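Local coordinates for protein polyketide biosynthesis 3-hydroxy-3-methylglutaryl-ACP synthase PksG (Bacillus subtilis, PDB 4YXT) that catalyses the aldol condensation of acetyl-AcpK with a beta-ketothioester polyketide intermediate carried on PksL during synthesis of the antibiotic bacillaene, at residues 47-50 with 51-55; 67-70 with 71-75; 116-119 with 120-124; 227-230 with 231-235; 275-278 with 279-282. The protein carries 1 engineered substitution. All coordinates share one frame; numbering follows the deposited sequence.

How the contacts relate
The five contacts follow one another in series, each a local one between residues a few positions apart, so that none nests within another or crosses it. Contact 1 turns the loop after strand 41-43 into helix 51-64. Contact 2, with its centre about 24 Å from that of contact 1, spans the short helix 68-72 and leads into strand 74-80. Contact 3 is the first part of helix 116-130, near Cys-114 and at the subunit interface. Contact 4, about 19 Å from contact 3 between centres, is the last part of helix 213-234 and also touches the second subunit; its Arg-234 pairs with Glu-75 of that subunit, a residue of contact 2. Contact 5 lies on helix 273-283.

Contact 1 of 5, residues 47-50 with 51-55; sequences PYED and PVTFG
OD1 of Asp-50 accepts from the backbone N of Thr-53 at 2.8 Å, with an N-H...O angle of 168° and the donor lying nearly on the line of the C-O bond. The other oxygen, OD2, forms a salt bridge to Arg-414 and a hydrogen bond to the hydroxyl of Tyr-416, which tie the cap to strand 413-419. The CG of Asp-50 sits between its own backbone N and carbonyl carbon (chi1 76°), which brings OD1 in front of the N-H groups at the start of the helix. Thr-53 answers with its hydroxyl: the N of Asp-50 donates to OG1 of Thr-53 at 2.8 Å. The two reciprocal bonds make a capping box, with Asp-50 as N-cap of helix 51-64, and a main-chain bond runs from Phe-54 N to Asp-50 O at 3.0 Å. Glu-49 lies across Thr-53 at about a right angle, its CB 3.4 Å from OG1 of Thr-53. The same CB meets the edge of the Phe-54 ring in plane, 3.7 Å from CE1 of Phe-54, while OE1 of Glu-49 accepts from Leu-46 N. Phe-54 packs edge-to-face with Phe-12, and Pro-51 and Val-52 rest on Leu-91 of helix 91-99.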
loop_
_atom_site.group_PDB
_atom_site.type_symbol
_atom_site.label_atom_id
_atom_site.label_comp_id
_atom_site.label_asym_id
_atom_site.label_seq_id
_atom_site.Cartn_x
_atom_site.Cartn_y
_atom_site.Cartn_z
ATOM N N PRO A 47 -7.038 17.636 17.505
ATOM C CA PRO A 47 -5.857 18.201 16.866
ATOM C C PRO A 47 -4.545 17.503 17.215
ATOM O O PRO A 47 -3.610 17.519 16.410
ATOM C CB PRO A 47 -5.854 19.637 17.408
ATOM C CG PRO A 47 -7.298 19.956 17.500
ATOM C CD PRO A 47 -7.916 18.700 18.026
ATOM N N TYR A 48 -4.459 16.903 18.397
ATOM C CA TYR A 48 -3.235 16.233 18.795
ATOM C C TYR A 48 -3.354 14.707 18.633
ATOM O O TYR A 48 -2.674 13.940 19.287
ATOM C CB TYR A 48 -2.827 16.634 20.218
ATOM C CG TYR A 48 -3.954 16.722 21.185
ATOM C CD1 TYR A 48 -4.518 17.955 21.544
ATOM C CD2 TYR A 48 -4.493 15.569 21.734
ATOM C CE1 TYR A 48 -5.573 18.009 22.455
ATOM C CE2 TYR A 48 -5.531 15.615 22.628
ATOM C CZ TYR A 48 -6.065 16.824 22.991
ATOM O OH TYR A 48 -7.098 16.796 23.896
ATOM N N GLU A 49 -4.270 14.275 17.784
ATOM C CA GLU A 49 -4.306 12.886 17.388
ATOM C C GLU A 49 -4.092 12.914 15.901
ATOM O O GLU A 49 -4.331 13.932 15.247
ATOM C CB GLU A 49 -5.611 12.267 17.737
ATOM C CG GLU A 49 -5.873 12.233 19.222
ATOM C CD GLU A 49 -7.248 11.719 19.495
ATOM O OE1 GLU A 49 -8.235 12.423 19.159
ATOM O OE2 GLU A 49 -7.326 10.582 19.980
ATOM N N ASP A 50 -3.568 11.809 15.407
ATOM C CA ASP A 50 -3.399 11.599 13.999
ATOM C C ASP A 50 -3.501 10.095 13.749
ATOM O O ASP A 50 -3.799 9.345 14.657
ATOM C CB ASP A 50 -2.098 12.234 13.525
ATOM C CG ASP A 50 -0.880 11.455 13.903
ATOM O OD1 ASP A 50 -0.984 10.374 14.519
ATOM O OD2 ASP A 50 0.192 11.925 13.487
ATOM N N PRO A 51 -3.339 9.655 12.501
ATOM C CA PRO A 51 -3.390 8.173 12.330
ATOM C C PRO A 51 -2.326 7.336 13.013
ATOM O O PRO A 51 -2.524 6.119 13.189
ATOM C CB PRO A 51 -3.282 8.010 10.823
ATOM C CG PRO A 51 -3.850 9.296 10.299
ATOM C CD PRO A 51 -3.425 10.371 11.226
ATOM N N VAL A 52 -1.168 7.907 13.278
ATOM C CA VAL A 52 -0.145 7.222 14.094
ATOM C C VAL A 52 -0.637 7.026 15.541
ATOM O O VAL A 52 -0.644 5.918 16.078
ATOM C CB VAL A 52 1.166 8.024 14.122
ATOM C CG1 VAL A 52 2.181 7.296 14.986
ATOM C CG2 VAL A 52 1.664 8.237 12.675
ATOM N N THR A 53 -1.126 8.099 16.139
ATOM C CA THR A 53 -1.609 8.008 17.496
ATOM C C THR A 53 -2.722 7.003 17.552
ATOM O O THR A 53 -2.745 6.169 18.461
ATOM C CB THR A 53 -2.072 9.369 18.072
ATOM O OG1 THR A 53 -3.252 9.824 17.400
ATOM C CG2 THR A 53 -0.950 10.425 17.927
ATOM N N PHE A 54 -3.620 7.070 16.560
ATOM C CA PHE A 54 -4.801 6.205 16.551
ATOM C C PHE A 54 -4.348 4.775 16.398
ATOM O O PHE A 54 -4.867 3.941 17.111
ATOM C CB PHE A 54 -5.803 6.546 15.434
ATOM C CG PHE A 54 -6.938 7.407 15.872
ATOM C CD1 PHE A 54 -6.733 8.715 16.200
ATOM C CD2 PHE A 54 -8.232 6.891 15.944
ATOM C CE1 PHE A 54 -7.798 9.525 16.617
ATOM C CE2 PHE A 54 -9.306 7.674 16.354
ATOM C CZ PHE A 54 -9.087 8.997 16.697
ATOM N N GLY A 55 -3.366 4.517 15.503
ATOM C CA GLY A 55 -2.829 3.161 15.291
ATOM C C GLY A 55 -2.029 2.594 16.486
ATOM O O GLY A 55 -2.171 1.408 16.848
#

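Contact 2 of 5, residues 67-70 with 71-75; sequences SEAE and KDRIE
Lys-71 and Ser-67 are joined by a main-chain bond, Lys-71 N to Ser-67 O at 2.9 Å, and Asp-72 N reaches Glu-68 O at 3.0 Å in the same way. Arg-73 N has two acceptors. Its bond to Ala-69 O is weak. The bond from Arg-73 N to Glu-70 O, 3.0 Å long, spans three residues just before strand 74-80 and meets the carbonyl plane from above.

Side chains hold the start of the helix. Ser-67 is the N-cap, with its OG accepting from Glu-70 N at 3.0 Å, and Glu-70 returns the bond through OE1, which takes the N-H of Ser-67 at 2.8 Å from above the carboxylate plane. Together these form a capping box. The CG of Glu-70 lies beside its own backbone N (chi1 -77°), and the extended chain carries the carboxylate back to the start of the turn.

Among the charged groups, OE1 of Glu-68 is 4.5 Å from OD1 of Asp-72, a like-charge approach at the exposed surface. In van der Waals contact, Arg-73 lays its CG 3.6 Å from Ala-69 O.

Lys-71 sends its NZ to the carbonyls of Leu-99 and Gly-100, where helix 91-99 finishes, while Ile-74 begins strand 74-80 and packs on Lys-137 and Leu-139 of the neighbouring strand 137-145.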
loop_
_atom_site.group_PDB
_atom_site.type_symbol
_atom_site.label_atom_id
_atom_site.label_comp_id
_atom_site.label_asym_id
_atom_site.label_seq_id
_atom_site.Cartn_x
_atom_site.Cartn_y
_atom_site.Cartn_z
ATOM N N SER A 67 4.826 -11.598 25.180
ATOM C CA SER A 67 6.185 -11.754 25.669
ATOM C C SER A 67 7.153 -11.005 24.771
ATOM O O SER A 67 6.805 -10.636 23.621
ATOM C CB SER A 67 6.581 -13.236 25.681
ATOM O OG SER A 67 6.848 -13.721 24.395
ATOM N N GLU A 68 8.351 -10.780 25.289
ATOM C CA GLU A 68 9.449 -10.299 24.460
ATOM C C GLU A 68 9.695 -11.142 23.226
ATOM O O GLU A 68 9.747 -10.604 22.125
ATOM C CB GLU A 68 10.749 -10.167 25.255
ATOM C CG GLU A 68 10.861 -8.840 25.995
ATOM C CD GLU A 68 10.596 -7.665 25.097
ATOM O OE1 GLU A 68 11.113 -7.672 23.957
ATOM O OE2 GLU A 68 9.855 -6.754 25.527
ATOM N N ALA A 69 9.819 -12.453 23.403
ATOM C CA ALA A 69 10.041 -13.348 22.281
ATOM C C ALA A 69 8.970 -13.139 21.208
ATOM O O ALA A 69 9.285 -12.971 20.030
ATOM C CB ALA A 69 10.051 -14.801 22.723
ATOM N N GLU A 70 7.713 -13.130 21.634
ATOM C CA GLU A 70 6.590 -12.983 20.720
ATOM C C GLU A 70 6.686 -11.630 19.978
ATOM O O GLU A 70 6.502 -11.586 18.774
ATOM C CB GLU A 70 5.250 -13.078 21.472
ATOM C CG GLU A 70 4.832 -14.496 21.855
ATOM C CD GLU A 70 3.834 -14.567 23.018
ATOM O OE1 GLU A 70 3.491 -13.546 23.653
ATOM O OE2 GLU A 70 3.397 -15.675 23.331
ATOM N N LYS A 71 7.003 -10.562 20.699
ATOM C CA LYS A 71 7.040 -9.217 20.124
ATOM C C LYS A 71 8.127 -9.153 19.050
ATOM O O LYS A 71 7.875 -8.670 17.960
ATOM C CB LYS A 71 7.276 -8.195 21.199
ATOM C CG LYS A 71 7.224 -6.743 20.773
ATOM C CD LYS A 71 7.578 -5.878 21.980
ATOM C CE LYS A 71 7.150 -4.422 21.832
ATOM N NZ LYS A 71 8.165 -3.452 22.336
ATOM N N ASP A 72 9.300 -9.704 19.330
ATOM C CA ASP A 72 10.333 -9.740 18.313
ATOM C C ASP A 72 10.040 -10.616 17.107
ATOM O O ASP A 72 10.688 -10.481 16.117
ATOM C CB ASP A 72 11.667 -10.083 18.917
ATOM C CG ASP A 72 12.303 -8.894 19.603
ATOM O OD1 ASP A 72 11.790 -7.737 19.515
ATOM O OD2 ASP A 72 13.357 -9.111 20.223
ATOM N N ARG A 73 9.025 -11.467 17.148
ATOM C CA ARG A 73 8.632 -12.175 15.927
ATOM C C ARG A 73 7.703 -11.370 14.970
ATOM O O ARG A 73 7.409 -11.865 13.859
ATOM C CB ARG A 73 8.033 -13.552 16.263
ATOM C CG ARG A 73 9.045 -14.557 16.776
ATOM C CD ARG A 73 8.340 -15.842 17.162
ATOM N NE ARG A 73 9.165 -17.028 16.887
ATOM C CZ ARG A 73 10.017 -17.589 17.750
ATOM N NH1 ARG A 73 10.181 -17.090 18.979
ATOM N NH2 ARG A 73 10.712 -18.663 17.382
ATOM N N ILE A 74 7.224 -10.182 15.371
ATOM C CA ILE A 74 6.493 -9.351 14.419
ATOM C C ILE A 74 7.511 -8.976 13.341
ATOM O O ILE A 74 8.420 -8.189 13.614
ATOM C CB ILE A 74 5.978 -7.958 14.893
ATOM C CG1 ILE A 74 5.238 -7.940 16.227
ATOM C CG2 ILE A 74 5.065 -7.376 13.807
ATOM C CD1 ILE A 74 4.159 -8.941 16.392
ATOM N N GLU A 75 7.359 -9.505 12.142
ATOM C CA GLU A 75 8.234 -9.124 11.037
ATOM C C GLU A 75 7.599 -8.430 9.808
ATOM O O GLU A 75 8.283 -8.192 8.845
ATOM C CB GLU A 75 8.903 -10.361 10.577
ATOM C CG GLU A 75 10.006 -10.716 11.513
ATOM C CD GLU A 75 10.511 -12.074 11.222
ATOM O OE1 GLU A 75 10.554 -12.454 10.020
ATOM O OE2 GLU A 75 10.811 -12.746 12.200
#

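Contact 3 of 5, residues 116-119 with 120-124; sequences SGTA and GFQMA
Gln-122 folds back along the helix onto Thr-118, one turn earlier. Its CB is 3.3 Å from Thr-118 O. The next atom, CG of Gln-122, also lies 3.3 Å from that carbonyl oxygen of Thr-118 and reaches the CG2 methyl of Thr-118 at 4.2 Å. The CG is anti to the carbonyl carbon of Gln-122 (chi1 -71°), which keeps it against this turn; a bend at chi2 then takes the amide away from Thr-118. The side chain as a whole also packs on Glu-333 and Tyr-335 of strand 331-339, on Asn-191, and on Arg-106 of the second subunit.

The backbone of Gln-122 seals the same pair, its N donating to Thr-118 O at 2.7 Å with an N-H...O angle of 166°. On the adjoining side, Met-123 N bonds to Ala-119 O at 3.1 Å, and CG of Met-123 lies 3.2 Å from the same Ala-119 O. Phe-121 carries its ring away from the first segment.

This is the opening part of helix 116-130, which follows closely on Cys-114, by similarity the residue that carries the acyl thioester. Main-chain bonds carry the polar links between the two segments, while the hydroxyl of Thr-118 is engaged by Tyr-335 of strand 331-339; the contact with the partner is apolar at Ala-119 and Met-123, which both pack on Phe-108 of the second subunit.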
loop_
_atom_site.group_PDB
_atom_site.type_symbol
_atom_site.label_atom_id
_atom_site.label_comp_id
_atom_site.label_asym_id
_atom_site.label_seq_id
_atom_site.Cartn_x
_atom_site.Cartn_y
_atom_site.Cartn_z
ATOM N N SER A 116 -8.608 -1.217 2.113
ATOM C CA SER A 116 -7.232 -1.237 2.528
ATOM C C SER A 116 -6.968 -2.257 3.647
ATOM O O SER A 116 -5.992 -2.947 3.617
ATOM C CB SER A 116 -6.812 0.157 2.968
ATOM O OG SER A 116 -7.435 0.417 4.218
ATOM N N GLY A 117 -7.882 -2.338 4.605
ATOM C CA GLY A 117 -7.740 -3.123 5.750
ATOM C C GLY A 117 -7.611 -4.582 5.338
ATOM O O GLY A 117 -6.658 -5.238 5.715
ATOM N N THR A 118 -8.564 -5.049 4.546
ATOM C CA THR A 118 -8.555 -6.402 4.008
ATOM C C THR A 118 -7.351 -6.771 3.136
ATOM O O THR A 118 -6.852 -7.943 3.148
ATOM C CB THR A 118 -9.862 -6.585 3.208
ATOM O OG1 THR A 118 -10.945 -6.651 4.139
ATOM C CG2 THR A 118 -9.836 -7.824 2.368
ATOM N N ALA A 119 -6.950 -5.830 2.302
ATOM C CA ALA A 119 -5.776 -5.963 1.453
ATOM C C ALA A 119 -4.619 -6.248 2.411
ATOM O O ALA A 119 -3.960 -7.261 2.307
ATOM C CB ALA A 119 -5.531 -4.686 0.635
ATOM N N GLY A 120 -4.450 -5.414 3.407
ATOM C CA GLY A 120 -3.411 -5.631 4.432
ATOM C C GLY A 120 -3.408 -7.042 5.028
ATOM O O GLY A 120 -2.391 -7.757 5.033
ATOM N N PHE A 121 -4.578 -7.430 5.530
ATOM C CA PHE A 121 -4.751 -8.674 6.254
ATOM C C PHE A 121 -4.565 -9.856 5.339
ATOM O O PHE A 121 -3.953 -10.838 5.738
ATOM C CB PHE A 121 -6.144 -8.667 6.913
ATOM C CG PHE A 121 -6.584 -9.984 7.465
ATOM C CD1 PHE A 121 -6.022 -10.482 8.621
ATOM C CD2 PHE A 121 -7.578 -10.703 6.848
ATOM C CE1 PHE A 121 -6.427 -11.700 9.135
ATOM C CE2 PHE A 121 -8.003 -11.930 7.359
ATOM C CZ PHE A 121 -7.436 -12.412 8.513
ATOM N N GLN A 122 -5.075 -9.798 4.119
ATOM C CA GLN A 122 -4.814 -10.887 3.170
ATOM C C GLN A 122 -3.338 -11.063 2.862
ATOM O O GLN A 122 -2.837 -12.217 2.723
ATOM C CB GLN A 122 -5.588 -10.752 1.876
ATOM C CG GLN A 122 -7.038 -11.000 2.039
ATOM C CD GLN A 122 -7.397 -12.320 2.711
ATOM O OE1 GLN A 122 -6.602 -13.284 2.744
ATOM N NE2 GLN A 122 -8.629 -12.378 3.233
ATOM N N MET A 123 -2.627 -9.965 2.783
ATOM C CA MET A 123 -1.250 -10.064 2.438
ATOM C C MET A 123 -0.529 -10.631 3.663
ATOM O O MET A 123 0.369 -11.405 3.488
ATOM C CB MET A 123 -0.652 -8.718 2.027
ATOM C CG MET A 123 -1.239 -8.124 0.767
ATOM S SD MET A 123 -1.060 -9.069 -0.776
ATOM C CE MET A 123 -2.731 -9.693 -0.963
ATOM N N ALA A 124 -0.992 -10.312 4.873
ATOM C CA ALA A 124 -0.332 -10.768 6.071
ATOM C C ALA A 124 -0.601 -12.286 6.219
ATOM O O ALA A 124 0.293 -12.990 6.584
ATOM C CB ALA A 124 -0.848 -10.064 7.276
#

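Contact 4 of 5, residues 227-230 with 231-235; sequences TFLE and YQKRV
Phe-228, Tyr-231 and Gln-232 make an aromatic and amide contact along the last turns of helix 213-234, over helical backbone bonds such as Gln-232 N to Phe-228 O at 2.9 Å. Thr-227 and Tyr-231 face strands 184-195 and 331-339, whereas Phe-228 lies on Phe-334 and on Tyr-240 and Phe-244. The Phe-228 and Tyr-231 planes are near parallel, 18° apart, but slid so far that the rings barely overlap, with centroids 6.0 Å apart. The three-residue spacing and like first torsions, CG anti to the backbone N in both, bring the rings alongside.

Gln-232 comes over one face of the Phe-228 ring: its CG lies 3.3 Å from CE2 of Phe-228, and its amide plane is turned 32° from the ring. The amide nitrogen is fixed from beyond by the carbonyl of Ala-238. Over the centre of the Tyr-231 ring stands CG2 of Val-235, 3.9 Å above the plane.

At the exposed surface, Leu-229 and Lys-233 run alongside each other, CD2 of Leu-229 being 3.8 Å from CE of Lys-233. A water accepts from NE of Arg-234 at 3.1 Å, in the guanidinium plane, and donates to Glu-230 O.

With its NH1 bound to Ser-133 and its NH2 in a salt bridge to Glu-75, both of the second subunit, Arg-234 makes the helix end part of the dimer interface, where Glu-75 probably offsets part of its charge.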
loop_
_atom_site.group_PDB
_atom_site.type_symbol
_atom_site.label_atom_id
_atom_site.label_comp_id
_atom_site.label_asym_id
_atom_site.label_seq_id
_atom_site.Cartn_x
_atom_site.Cartn_y
_atom_site.Cartn_z
ATOM N N THR A 227 -19.016 -10.798 -5.041
ATOM C CA THR A 227 -17.992 -11.419 -4.195
ATOM C C THR A 227 -18.452 -12.783 -3.703
ATOM O O THR A 227 -17.689 -13.764 -3.686
ATOM C CB THR A 227 -17.563 -10.494 -3.020
ATOM O OG1 THR A 227 -18.691 -10.078 -2.255
ATOM C CG2 THR A 227 -16.823 -9.292 -3.522
ATOM N N PHE A 228 -19.723 -12.888 -3.322
ATOM C CA PHE A 228 -20.224 -14.173 -2.829
ATOM C C PHE A 228 -20.280 -15.220 -3.925
ATOM O O PHE A 228 -19.955 -16.379 -3.699
ATOM C CB PHE A 228 -21.593 -14.078 -2.111
ATOM C CG PHE A 228 -21.983 -15.380 -1.457
ATOM C CD1 PHE A 228 -21.269 -15.847 -0.390
ATOM C CD2 PHE A 228 -22.979 -16.195 -1.998
ATOM C CE1 PHE A 228 -21.538 -17.093 0.174
ATOM C CE2 PHE A 228 -23.265 -17.435 -1.417
ATOM C CZ PHE A 228 -22.554 -17.868 -0.318
ATOM N N LEU A 229 -20.772 -14.818 -5.088
ATOM C CA LEU A 229 -20.728 -15.630 -6.308
ATOM C C LEU A 229 -19.301 -16.155 -6.553
ATOM O O LEU A 229 -19.070 -17.398 -6.785
ATOM C CB LEU A 229 -21.141 -14.770 -7.513
ATOM C CG LEU A 229 -22.098 -15.264 -8.591
ATOM C CD1 LEU A 229 -23.447 -14.590 -8.333
ATOM C CD2 LEU A 229 -21.617 -14.981 -10.027
ATOM N N GLU A 230 -18.311 -15.255 -6.464
ATOM C CA GLU A 230 -16.920 -15.722 -6.687
ATOM C C GLU A 230 -16.477 -16.760 -5.614
ATOM O O GLU A 230 -15.920 -17.834 -5.924
ATOM C CB GLU A 230 -15.951 -14.554 -6.788
ATOM C CG GLU A 230 -16.288 -13.547 -7.892
ATOM C CD GLU A 230 -15.772 -13.957 -9.297
ATOM O OE1 GLU A 230 -15.332 -15.140 -9.487
ATOM O OE2 GLU A 230 -15.812 -13.083 -10.212
ATOM N N TYR A 231 -16.764 -16.455 -4.353
ATOM C CA TYR A 231 -16.478 -17.378 -3.243
ATOM C C TYR A 231 -17.088 -18.751 -3.454
ATOM O O TYR A 231 -16.439 -19.759 -3.250
ATOM C CB TYR A 231 -17.034 -16.773 -1.979
ATOM C CG TYR A 231 -16.830 -17.556 -0.710
ATOM C CD1 TYR A 231 -17.748 -18.522 -0.340
ATOM C CD2 TYR A 231 -15.785 -17.263 0.176
ATOM C CE1 TYR A 231 -17.625 -19.223 0.835
ATOM C CE2 TYR A 231 -15.654 -17.963 1.357
ATOM C CZ TYR A 231 -16.581 -18.945 1.677
ATOM O OH TYR A 231 -16.552 -19.652 2.841
ATOM N N GLN A 232 -18.361 -18.761 -3.824
ATOM C CA GLN A 232 -19.101 -19.985 -4.163
ATOM C C GLN A 232 -18.459 -20.755 -5.303
ATOM O O GLN A 232 -18.371 -21.977 -5.273
ATOM C CB GLN A 232 -20.533 -19.630 -4.612
ATOM C CG GLN A 232 -21.486 -19.310 -3.491
ATOM C CD GLN A 232 -22.928 -19.303 -3.962
ATOM O OE1 GLN A 232 -23.276 -18.619 -4.913
ATOM N NE2 GLN A 232 -23.757 -20.083 -3.314
ATOM N N LYS A 233 -18.017 -20.048 -6.325
ATOM C CA LYS A 233 -17.358 -20.746 -7.420
ATOM C C LYS A 233 -16.109 -21.468 -6.916
ATOM O O LYS A 233 -15.789 -22.491 -7.432
ATOM C CB LYS A 233 -17.062 -19.828 -8.594
ATOM C CG LYS A 233 -18.325 -19.174 -9.135
ATOM C CD LYS A 233 -18.104 -18.479 -10.470
ATOM C CE LYS A 233 -19.425 -17.962 -11.011
ATOM N NZ LYS A 233 -19.472 -18.034 -12.500
ATOM N N ARG A 234 -15.468 -20.951 -5.863
ATOM C CA ARG A 234 -14.292 -21.569 -5.271
ATOM C C ARG A 234 -14.591 -22.543 -4.113
ATOM O O ARG A 234 -13.764 -23.374 -3.786
ATOM C CB ARG A 234 -13.353 -20.467 -4.792
ATOM C CG ARG A 234 -12.634 -19.767 -5.946
ATOM C CD ARG A 234 -12.081 -18.409 -5.530
ATOM N NE ARG A 234 -11.510 -17.676 -6.641
ATOM C CZ ARG A 234 -10.207 -17.487 -6.890
ATOM N NH1 ARG A 234 -9.233 -17.926 -6.109
ATOM N NH2 ARG A 234 -9.895 -16.787 -7.956
ATOM N N VAL A 235 -15.765 -22.426 -3.497
ATOM C CA VAL A 235 -16.082 -23.155 -2.277
ATOM C C VAL A 235 -17.421 -23.908 -2.482
ATOM O O VAL A 235 -18.508 -23.461 -2.048
ATOM C CB VAL A 235 -16.147 -22.215 -1.056
ATOM C CG1 VAL A 235 -16.442 -23.035 0.194
ATOM C CG2 VAL A 235 -14.854 -21.406 -0.915
HETATM O O HOH W 1 -13.921 -16.623 -8.222
#

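Contact 5 of 5, residues 275-278 with 279-282; sequences GIET and DFLT
Thr-282 turns its hydroxyl back on Thr-278, one turn earlier. OG1 of Thr-282 lies beside its own backbone N (chi1 -56°) and so faces back along the helix. It donates to Thr-278 O at 3.1 Å, from above the carbonyl plane. The same oxygen of Thr-278 takes the N-H of Thr-282 at 3.1 Å, nearly straight at 176°, so one carbonyl is held by backbone and side chain of a single residue. The hydroxyl of Thr-278 is likewise directed backward, to Ser-274 O.

Leu-281 lies against the preceding turn, its CG 3.3 Å from Glu-277 O, which also accepts from Leu-281 N. Phe-280 and Asp-279 both extend with CG anti to the backbone N and away from the first segment. These residues belong to helix 273-283, which packs on helix 254-267: Ile-276 and Phe-280 both touch His-261, and OD2 of Asp-279 is hydrogen-bonded to NE2 of that histidine. The CB of Asp-279 stays 3.4 Å from Gly-275 O even as the carboxylate departs. Glu-277 bends toward the Phe-280 ring, OE1 of Glu-277 standing 4.2 Å from CD2 of Phe-280, and Lys-258 meets both, in a cation-pi contact with the ring and a long, weak ion pair with the carboxylate.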
loop_
_atom_site.group_PDB
_atom_site.type_symbol
_atom_site.label_atom_id
_atom_site.label_comp_id
_atom_site.label_asym_id
_atom_site.label_seq_id
_atom_site.Cartn_x
_atom_site.Cartn_y
_atom_site.Cartn_z
ATOM N N GLY A 275 -38.434 -14.093 8.404
ATOM C CA GLY A 275 -37.199 -14.869 8.343
ATOM C C GLY A 275 -36.001 -13.980 8.081
ATOM O O GLY A 275 -34.923 -14.287 8.564
ATOM N N ILE A 276 -36.198 -12.862 7.370
ATOM C CA ILE A 276 -35.107 -11.952 7.096
ATOM C C ILE A 276 -34.697 -11.144 8.324
ATOM O O ILE A 276 -33.500 -10.933 8.553
ATOM C CB ILE A 276 -35.395 -10.968 5.957
ATOM C CG1 ILE A 276 -35.432 -11.696 4.634
ATOM C CG2 ILE A 276 -34.302 -9.909 5.897
ATOM C CD1 ILE A 276 -35.850 -10.813 3.472
ATOM N N GLU A 277 -35.674 -10.635 9.068
ATOM C CA GLU A 277 -35.366 -9.890 10.301
ATOM C C GLU A 277 -34.805 -10.851 11.336
ATOM O O GLU A 277 -33.942 -10.515 12.118
ATOM C CB GLU A 277 -36.618 -9.214 10.843
ATOM C CG GLU A 277 -37.110 -8.063 9.970
ATOM C CD GLU A 277 -36.215 -6.829 10.030
ATOM O OE1 GLU A 277 -35.239 -6.830 10.809
ATOM O OE2 GLU A 277 -36.485 -5.844 9.295
ATOM N N THR A 278 -35.288 -12.072 11.311
ATOM C CA THR A 278 -34.809 -13.085 12.237
ATOM C C THR A 278 -33.296 -13.324 11.997
ATOM O O THR A 278 -32.478 -13.282 12.918
ATOM C CB THR A 278 -35.657 -14.369 12.090
ATOM O OG1 THR A 278 -37.016 -14.063 12.447
ATOM C CG2 THR A 278 -35.151 -15.479 12.982
ATOM N N ASP A 279 -32.953 -13.551 10.736
ATOM C CA ASP A 279 -31.602 -13.709 10.354
ATOM C C ASP A 279 -30.750 -12.432 10.648
ATOM O O ASP A 279 -29.618 -12.541 11.078
ATOM C CB ASP A 279 -31.576 -14.124 8.876
ATOM C CG ASP A 279 -30.240 -14.591 8.444
ATOM O OD1 ASP A 279 -29.805 -15.672 8.854
ATOM O OD2 ASP A 279 -29.617 -13.851 7.699
ATOM N N PHE A 280 -31.292 -11.244 10.421
ATOM C CA PHE A 280 -30.581 -10.024 10.763
ATOM C C PHE A 280 -30.163 -9.978 12.253
ATOM O O PHE A 280 -29.030 -9.574 12.585
ATOM C CB PHE A 280 -31.412 -8.815 10.408
ATOM C CG PHE A 280 -30.779 -7.490 10.804
ATOM C CD1 PHE A 280 -29.806 -6.887 10.016
ATOM C CD2 PHE A 280 -31.160 -6.852 11.977
ATOM C CE1 PHE A 280 -29.244 -5.651 10.390
ATOM C CE2 PHE A 280 -30.592 -5.638 12.361
ATOM C CZ PHE A 280 -29.641 -5.028 11.558
ATOM N N LEU A 281 -31.096 -10.373 13.126
ATOM C CA LEU A 281 -30.948 -10.263 14.564
ATOM C C LEU A 281 -29.953 -11.241 15.078
ATOM O O LEU A 281 -29.146 -10.897 15.868
ATOM C CB LEU A 281 -32.248 -10.621 15.263
ATOM C CG LEU A 281 -33.348 -9.609 15.285
ATOM C CD1 LEU A 281 -34.473 -10.214 16.115
ATOM C CD2 LEU A 281 -32.830 -8.300 15.848
ATOM N N THR A 282 -30.049 -12.491 14.623
ATOM C CA THR A 282 -29.077 -13.513 14.956
ATOM C C THR A 282 -27.642 -13.216 14.441
ATOM O O THR A 282 -26.691 -13.217 15.213
ATOM C CB THR A 282 -29.549 -14.822 14.358
ATOM O OG1 THR A 282 -30.851 -15.079 14.857
ATOM C CG2 THR A 282 -28.672 -15.946 14.756
#